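PDB 4ETM: Low molecular weight protein-tyrosine-phosphatase YfkJ from Bacillus subtilis, which removes phosphate from phosphotyrosine-containing proteins as a low molecular weight tyrosine phosphatase and takes part in ethanol stress resistance. Local coordinates for residues Ser20-Cys25 with Glu93-Asp98; Ser135-Val140 with Cys153-Thr158. All coordinates share one frame; numbering follows the deposited sequence.

In the fold
From the N terminus the chain enters the parallel sheet at strand 19-25. Contact 1 joins this inner strand to helix 93-98. It closes a long loop of 67 residues, which includes helix 31-45, strand 52-58 and helix 70-78. The chain then adds strands 101-104 and 125-127. Contact 2 follows, and closes a short loop of 12 residues that carries Asp-142 and helix 143-146. It ties the loop before that helix to the long helix 149-170. The two contacts lie in series, neither nested nor crossing. The centres of contact 1 and contact 2 are about 20 Å apart, on opposite sides of the chain's centre.

Contact 1: Ser20-Cys25 with Glu93-Asp98; sequences SVLFVC and EQDLDD
Asp-95 OD2 is gripped twice, by a hydrogen bond from Ser-92 N and a salt bridge with Arg-89 NH1, while Leu-22 CD2 packs at the CB of the same residue. The carboxylate is buried but well paired, which probably favours its charged form. Arg-89 also packs on Leu-22, so one arginine serves both segments.

The contact belongs to the parallel alpha/beta sheet of the low molecular weight phosphatases. Strand 20-25 is an inner strand and runs into the nucleophile Cys-25, the first residue of the CX5R phosphate loop. Its backbone bonds to Lys-53 and Asp-55 at one edge and to Tyr-101 and Ile-103 at the other, and its Phe-23 faces helix 31-45. Ser-20 and Leu-22 point toward helix 93-98.

Leu-22 makes the apolar part of the contact. With CG anti to the backbone N (chi1 177°), its CB-CG bond lies along the strand, toward Cys-25. The CG-CD2 bond then turns back out toward the helix. CD2 comes closest to the methylene CB of Asp-95, at 3.9 Å, and the two side chains meet at about a right angle.

A water links the other end of the contact. Ser-20 OG forms a 2.6 Å hydrogen bond of undecided direction with this water. The water donates a weak bond, 3.4 Å long, to Asp-98 O. Ser-20 OG itself stands 3.5 Å from Asp-98 O. This hydroxyl sits between its own backbone N and carbonyl carbon, on the side that faces the helix end.

Within the helix, Gln-94 ties its amide to the carboxylate of Asp-98. The bond is nearly straight: Gln-94 NE2 donates to Asp-98 OD1 over 2.9 Å with an N-H...O angle of 168°. The acceptor is close to the amide plane, and Gln-94 NE2 reaches OD1 on its syn side, 33° out of the carboxylate plane.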
ATOM      1  N   SER A  20      10.452 -12.310 -16.728  1.00 21.70           N
ATOM      2  CA  SER A  20       9.013 -12.106 -16.654  1.00 23.40           C
ATOM      3  C   SER A  20       8.655 -10.923 -15.770  1.00 16.94           C
ATOM      4  O   SER A  20       9.257 -10.715 -14.710  1.00 20.09           O
ATOM      5  CB  SER A  20       8.307 -13.364 -16.155  1.00 19.74           C
ATOM      6  OG  SER A  20       8.915 -13.825 -14.963  1.00 25.09           O
ATOM      7  N   VAL A  21       7.661 -10.165 -16.219  1.00 16.90           N
ATOM      8  CA  VAL A  21       7.203  -8.955 -15.554  1.00 17.09           C
ATOM      9  C   VAL A  21       5.686  -9.030 -15.363  1.00 17.51           C
ATOM     10  O   VAL A  21       4.957  -9.209 -16.328  1.00 16.09           O
ATOM     11  CB  VAL A  21       7.544  -7.715 -16.406  1.00 17.59           C
ATOM     12  CG1 VAL A  21       7.093  -6.445 -15.720  1.00 19.90           C
ATOM     13  CG2 VAL A  21       9.043  -7.667 -16.693  1.00 16.97           C
ATOM     14  N   LEU A  22       5.223  -8.915 -14.122  1.00 13.49           N
ATOM     15  CA  LEU A  22       3.786  -8.880 -13.834  1.00 12.62           C
ATOM     16  C   LEU A  22       3.382  -7.484 -13.386  1.00 11.56           C
ATOM     17  O   LEU A  22       3.905  -6.975 -12.399  1.00 14.06           O
ATOM     18  CB  LEU A  22       3.414  -9.900 -12.759  1.00 15.61           C
ATOM     19  CG  LEU A  22       1.936  -9.832 -12.382  1.00 16.76           C
ATOM     20  CD1 LEU A  22       1.090 -10.337 -13.527  1.00 12.74           C
ATOM     21  CD2 LEU A  22       1.671 -10.643 -11.109  1.00 14.76           C
ATOM     22  N   PHE A  23       2.487  -6.854 -14.146  1.00 11.24           N
ATOM     23  CA  PHE A  23       1.927  -5.554 -13.778  1.00 10.61           C
ATOM     24  C   PHE A  23       0.682  -5.753 -12.939  1.00 12.43           C
ATOM     25  O   PHE A  23      -0.151  -6.590 -13.255  1.00 13.58           O
ATOM     26  CB  PHE A  23       1.608  -4.710 -15.005  1.00 11.20           C
ATOM     27  CG  PHE A  23       2.811  -4.336 -15.801  1.00 13.76           C
ATOM     28  CD1 PHE A  23       3.609  -3.270 -15.417  1.00 13.02           C
ATOM     29  CD2 PHE A  23       3.162  -5.066 -16.927  1.00 14.27           C
ATOM     30  CE1 PHE A  23       4.730  -2.922 -16.149  1.00 16.56           C
ATOM     31  CE2 PHE A  23       4.293  -4.720 -17.673  1.00 15.01           C
ATOM     32  CZ  PHE A  23       5.077  -3.654 -17.279  1.00 17.57           C
ATOM     33  N   VAL A  24       0.574  -5.021 -11.841  1.00  9.72           N
ATOM     34  CA  VAL A  24      -0.538  -5.250 -10.923  1.00 11.55           C
ATOM     35  C   VAL A  24      -1.248  -3.959 -10.545  1.00 12.70           C
ATOM     36  O   VAL A  24      -0.614  -2.972 -10.126  1.00 12.95           O
ATOM     37  CB  VAL A  24      -0.073  -5.965  -9.625  1.00  9.59           C
ATOM     38  CG1 VAL A  24      -1.239  -6.179  -8.662  1.00 10.45           C
ATOM     39  CG2 VAL A  24       0.579  -7.303  -9.939  1.00 10.19           C
ATOM     40  N   CYS A  25      -2.570  -3.969 -10.690  1.00  8.69           N
ATOM     41  CA  CYS A  25      -3.387  -2.864 -10.208  1.00  8.17           C
ATOM     42  C   CYS A  25      -4.538  -3.427  -9.372  1.00  8.12           C
ATOM     43  O   CYS A  25      -4.483  -4.559  -8.917  1.00 10.80           O
ATOM     44  CB  CYS A  25      -3.887  -2.004 -11.368  1.00 12.62           C
ATOM     45  SG  CYS A  25      -4.929  -2.825 -12.562  1.00 12.24           S
ATOM     46  N   GLU A  93      -0.728 -15.959  -4.671  1.00 28.62           N
ATOM     47  CA  GLU A  93       0.567 -16.166  -4.027  1.00 31.59           C
ATOM     48  C   GLU A  93       1.610 -16.721  -4.983  1.00 29.08           C
ATOM     49  O   GLU A  93       2.776 -16.333  -4.931  1.00 32.59           O
ATOM     50  CB  GLU A  93       0.429 -17.106  -2.828  1.00 32.82           C
ATOM     51  CG  GLU A  93      -0.397 -16.545  -1.684  1.00 37.53           C
ATOM     52  CD  GLU A  93      -0.155 -17.289  -0.385  1.00 48.61           C
ATOM     53  OE1 GLU A  93      -0.801 -16.947   0.630  1.00 55.71           O
ATOM     54  OE2 GLU A  93       0.687 -18.210  -0.380  1.00 50.07           O
ATOM     55  N   GLN A  94       1.194 -17.633  -5.857  1.00 26.84           N
ATOM     56  CA  GLN A  94       2.135 -18.269  -6.779  1.00 30.08           C
ATOM     57  C   GLN A  94       2.754 -17.278  -7.771  1.00 22.71           C
ATOM     58  O   GLN A  94       3.878 -17.474  -8.232  1.00 30.57           O
ATOM     59  CB  GLN A  94       1.475 -19.443  -7.510  1.00 31.69           C
ATOM     60  CG  GLN A  94       2.455 -20.336  -8.263  1.00 41.50           C
ATOM     61  CD  GLN A  94       3.538 -20.903  -7.358  1.00 45.54           C
ATOM     62  OE1 GLN A  94       3.254 -21.399  -6.264  1.00 48.21           O
ATOM     63  NE2 GLN A  94       4.790 -20.820  -7.805  1.00 43.28           N
ATOM     64  N   ASP A  95       2.026 -16.214  -8.091  1.00 21.40           N
ATOM     65  CA  ASP A  95       2.549 -15.168  -8.955  1.00 21.16           C
ATOM     66  C   ASP A  95       3.804 -14.521  -8.362  1.00 21.31           C
ATOM     67  O   ASP A  95       4.693 -14.097  -9.096  1.00 21.06           O
ATOM     68  CB  ASP A  95       1.494 -14.083  -9.195  1.00 21.35           C
ATOM     69  CG  ASP A  95       0.386 -14.527 -10.136  1.00 25.04           C
ATOM     70  OD1 ASP A  95       0.688 -15.068 -11.221  1.00 26.70           O
ATOM     71  OD2 ASP A  95      -0.793 -14.307  -9.794  1.00 21.56           O
ATOM     72  N   LEU A  96       3.862 -14.433  -7.036  1.00 22.33           N
ATOM     73  CA  LEU A  96       5.006 -13.819  -6.370  1.00 22.03           C
ATOM     74  C   LEU A  96       6.295 -14.564  -6.719  1.00 23.09           C
ATOM     75  O   LEU A  96       7.311 -13.946  -7.015  1.00 28.04           O
ATOM     76  CB  LEU A  96       4.805 -13.798  -4.850  1.00 21.55           C
ATOM     77  CG  LEU A  96       3.552 -13.091  -4.335  1.00 31.13           C
ATOM     78  CD1 LEU A  96       3.400 -13.316  -2.842  1.00 34.37           C
ATOM     79  CD2 LEU A  96       3.602 -11.619  -4.642  1.00 31.98           C
ATOM     80  N   ASP A  97       6.240 -15.885  -6.712  1.00 25.23           N
ATOM     81  CA  ASP A  97       7.434 -16.681  -6.963  1.00 29.15           C
ATOM     82  C   ASP A  97       7.710 -16.825  -8.461  1.00 31.07           C
ATOM     83  O   ASP A  97       8.844 -17.064  -8.864  1.00 35.04           O
ATOM     84  CB  ASP A  97       7.298 -18.062  -6.322  1.00 32.50           C
ATOM     85  CG  ASP A  97       7.311 -18.009  -4.797  1.00 39.17           C
ATOM     86  OD1 ASP A  97       7.887 -17.053  -4.226  1.00 32.47           O
ATOM     87  OD2 ASP A  97       6.755 -18.935  -4.167  1.00 48.99           O
ATOM     88  N   ASP A  98       6.670 -16.675  -9.276  1.00 25.79           N
ATOM     89  CA  ASP A  98       6.771 -16.943 -10.714  1.00 28.79           C
ATOM     90  C   ASP A  98       7.444 -15.825 -11.498  1.00 24.92           C
ATOM     91  O   ASP A  98       8.188 -16.079 -12.439  1.00 30.84           O
ATOM     92  CB  ASP A  98       5.385 -17.206 -11.309  1.00 33.76           C
ATOM     93  CG  ASP A  98       4.907 -18.627 -11.082  1.00 43.74           C
ATOM     94  OD1 ASP A  98       5.467 -19.318 -10.206  1.00 47.51           O
ATOM     95  OD2 ASP A  98       3.961 -19.050 -11.778  1.00 48.40           O
TER
HETATM   96  O   HOH W   1      10.550 -15.901 -14.929  1.00 34.07           O

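Contact 2: Ser135-Val140 with Cys153-Thr158; sequences SDLADV and CQLIKT
Residues 135-140 form an irregular loop that comes closest to helix 153-158 at its end, with Val-140 CA 6.8 Å from Leu-155 CA. No hydrogen bond joins the segments. The contact is apolar and rests on two pairs of side chains.

Leu-137 and Leu-155 make the outer pair. The methyl Leu-137 CD2 meets the forked end of its partner. It is 3.6 Å from Leu-155 CD1 and 4.1 Å from Leu-155 CD2. The two side chains cross at about a right angle. Leu-155 has CG anti to its carbonyl carbon (chi1 -70°), which swings CG toward the loop. CD1 then points at Leu-137 CD2, with CD2 more to the side.

Val-140 and Ile-156 make the buried pair. Val-140 CG1 lies 4.2 Å from Ile-156 CG1, again with the side chains nearly perpendicular. The methyl lies beside the outer part of the isoleucine chain, CG1 and CD1.

Val-140 lies close to the active site. Its carbonyl oxygen accepts a hydrogen bond from NH1 of catalytic Arg-31, and the proton donor Asp-142 follows two residues later. Next to it, Asp-139 OD1 pairs with Arg-127 and takes a bond from Ala-107 N.

The contact sets the loop that follows strand 125-127 against helix 149-170, whose Ile-156 also packs on Ala-35 and Ile-38 of helix 31-45. Val-140 bonds through its backbone to Met-105, just after strand 101-104.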
ATOM      1  N   SER A 135      10.109  11.682 -10.626  1.00 55.85           N
ATOM      2  CA  SER A 135       8.990  12.572 -10.875  1.00 60.34           C
ATOM      3  C   SER A 135       8.268  12.945  -9.590  1.00 62.68           C
ATOM      4  O   SER A 135       8.382  14.080  -9.129  1.00 66.45           O
ATOM      5  CB  SER A 135       8.012  11.969 -11.884  1.00 61.78           C
ATOM      6  OG  SER A 135       8.411  12.271 -13.211  1.00 68.95           O
ATOM      7  N   ASP A 136       7.558  11.980  -9.008  1.00 63.81           N
ATOM      8  CA  ASP A 136       6.616  12.250  -7.920  1.00 64.65           C
ATOM      9  C   ASP A 136       5.592  13.273  -8.410  1.00 63.82           C
ATOM     10  O   ASP A 136       5.877  14.470  -8.375  1.00 69.16           O
ATOM     11  CB  ASP A 136       7.333  12.712  -6.645  1.00 68.77           C
ATOM     12  CG  ASP A 136       6.402  13.416  -5.674  1.00 71.37           C
ATOM     13  OD1 ASP A 136       5.520  12.746  -5.090  1.00 68.82           O
ATOM     14  OD2 ASP A 136       6.559  14.645  -5.497  1.00 73.09           O
ATOM     15  N   LEU A 137       4.403  12.866  -8.870  1.00 55.91           N
ATOM     16  CA  LEU A 137       3.725  11.551  -8.752  1.00 44.07           C
ATOM     17  C   LEU A 137       4.467  10.209  -8.542  1.00 38.46           C
ATOM     18  O   LEU A 137       5.401   9.857  -9.267  1.00 28.23           O
ATOM     19  CB  LEU A 137       2.724  11.385  -9.910  1.00 45.14           C
ATOM     20  CG  LEU A 137       1.393  12.154  -9.875  1.00 48.81           C
ATOM     21  CD1 LEU A 137       1.589  13.662  -9.845  1.00 55.55           C
ATOM     22  CD2 LEU A 137       0.508  11.768 -11.055  1.00 44.66           C
ATOM     23  N   ALA A 138       4.016   9.479  -7.528  1.00 34.01           N
ATOM     24  CA  ALA A 138       4.543   8.164  -7.196  1.00 28.61           C
ATOM     25  C   ALA A 138       3.498   7.096  -7.486  1.00 20.30           C
ATOM     26  O   ALA A 138       3.822   5.922  -7.668  1.00 18.99           O
ATOM     27  CB  ALA A 138       4.927   8.119  -5.732  1.00 31.99           C
ATOM     28  N   ASP A 139       2.237   7.502  -7.517  1.00 19.93           N
ATOM     29  CA  ASP A 139       1.149   6.564  -7.757  1.00 17.92           C
ATOM     30  C   ASP A 139       0.472   6.828  -9.091  1.00 17.61           C
ATOM     31  O   ASP A 139       0.225   7.977  -9.445  1.00 18.95           O
ATOM     32  CB  ASP A 139       0.116   6.664  -6.635  1.00 17.67           C
ATOM     33  CG  ASP A 139       0.694   6.307  -5.284  1.00 23.37           C
ATOM     34  OD1 ASP A 139       1.335   5.244  -5.177  1.00 18.25           O
ATOM     35  OD2 ASP A 139       0.529   7.103  -4.333  1.00 30.47           O
ATOM     36  N   VAL A 140       0.147   5.768  -9.821  1.00 16.12           N
ATOM     37  CA  VAL A 140      -0.699   5.922 -10.988  1.00 15.90           C
ATOM     38  C   VAL A 140      -2.146   6.003 -10.532  1.00 15.19           C
ATOM     39  O   VAL A 140      -2.653   5.046  -9.940  1.00 15.33           O
ATOM     40  CB  VAL A 140      -0.520   4.779 -12.011  1.00 15.09           C
ATOM     41  CG1 VAL A 140      -1.331   5.072 -13.249  1.00 16.87           C
ATOM     42  CG2 VAL A 140       0.949   4.629 -12.398  1.00 15.62           C
ATOM     43  N   CYS A 153      -2.424   7.166 -19.276  1.00 14.29           N
ATOM     44  CA  CYS A 153      -1.614   6.843 -20.448  1.00 14.51           C
ATOM     45  C   CYS A 153      -0.233   7.509 -20.388  1.00 15.91           C
ATOM     46  O   CYS A 153       0.793   6.850 -20.593  1.00 18.37           O
ATOM     47  CB  CYS A 153      -2.337   7.277 -21.727  1.00 15.15           C
ATOM     48  SG  CYS A 153      -1.419   6.960 -23.261  1.00 21.11           S
ATOM     49  N   GLN A 154      -0.205   8.807 -20.106  1.00 15.61           N
ATOM     50  CA  GLN A 154       1.061   9.529 -20.067  1.00 16.68           C
ATOM     51  C   GLN A 154       1.995   8.948 -19.017  1.00 17.36           C
ATOM     52  O   GLN A 154       3.173   8.711 -19.291  1.00 22.11           O
ATOM     53  CB  GLN A 154       0.853  11.032 -19.839  1.00 25.49           C
ATOM     54  CG  GLN A 154       0.501  11.790 -21.107  1.00 36.96           C
ATOM     55  CD  GLN A 154       0.157  13.252 -20.858  1.00 46.64           C
ATOM     56  OE1 GLN A 154       0.244  13.744 -19.730  1.00 52.66           O
ATOM     57  NE2 GLN A 154      -0.240  13.952 -21.919  1.00 41.07           N
ATOM     58  N   LEU A 155       1.454   8.703 -17.831  1.00 15.79           N
ATOM     59  CA  LEU A 155       2.243   8.159 -16.732  1.00 17.75           C
ATOM     60  C   LEU A 155       2.755   6.760 -17.041  1.00 20.86           C
ATOM     61  O   LEU A 155       3.902   6.439 -16.762  1.00 19.37           O
ATOM     62  CB  LEU A 155       1.419   8.156 -15.446  1.00 18.34           C
ATOM     63  CG  LEU A 155       1.140   9.545 -14.871  1.00 19.88           C
ATOM     64  CD1 LEU A 155       0.101   9.449 -13.784  1.00 19.84           C
ATOM     65  CD2 LEU A 155       2.425  10.171 -14.336  1.00 18.28           C
ATOM     66  N   ILE A 156       1.901   5.925 -17.621  1.00 14.92           N
ATOM     67  CA  ILE A 156       2.271   4.546 -17.863  1.00 14.42           C
ATOM     68  C   ILE A 156       3.276   4.450 -19.013  1.00 16.73           C
ATOM     69  O   ILE A 156       4.163   3.593 -18.978  1.00 17.63           O
ATOM     70  CB  ILE A 156       1.042   3.661 -18.071  1.00 13.15           C
ATOM     71  CG1 ILE A 156       0.338   3.450 -16.727  1.00 12.42           C
ATOM     72  CG2 ILE A 156       1.433   2.334 -18.661  1.00 15.21           C
ATOM     73  CD1 ILE A 156      -0.924   2.576 -16.813  1.00 12.39           C
ATOM     74  N   LYS A 157       3.177   5.351 -19.998  1.00 16.85           N
ATOM     75  CA  LYS A 157       4.188   5.390 -21.051  1.00 18.43           C
ATOM     76  C   LYS A 157       5.585   5.666 -20.508  1.00 20.84           C
ATOM     77  O   LYS A 157       6.510   4.914 -20.783  1.00 22.83           O
ATOM     78  CB  LYS A 157       3.831   6.395 -22.146  1.00 17.96           C
ATOM     79  CG  LYS A 157       2.753   5.888 -23.092  1.00 27.71           C
ATOM     80  CD  LYS A 157       2.342   6.929 -24.108  1.00 24.16           C
ATOM     81  CE  LYS A 157       3.460   7.228 -25.083  1.00 28.67           C
ATOM     82  NZ  LYS A 157       3.022   8.230 -26.093  1.00 37.96           N
ATOM     83  N   THR A 158       5.733   6.737 -19.737  1.00 20.03           N
ATOM     84  CA  THR A 158       7.042   7.095 -19.198  1.00 23.16           C
ATOM     85  C   THR A 158       7.546   6.038 -18.214  1.00 22.10           C
ATOM     86  O   THR A 158       8.729   5.689 -18.201  1.00 25.17           O
ATOM     87  CB  THR A 158       7.034   8.492 -18.541  1.00 31.73           C
ATOM     88  OG1 THR A 158       6.141   8.506 -17.426  1.00 45.49           O
ATOM     89  CG2 THR A 158       6.585   9.529 -19.541  1.00 27.37           C
TER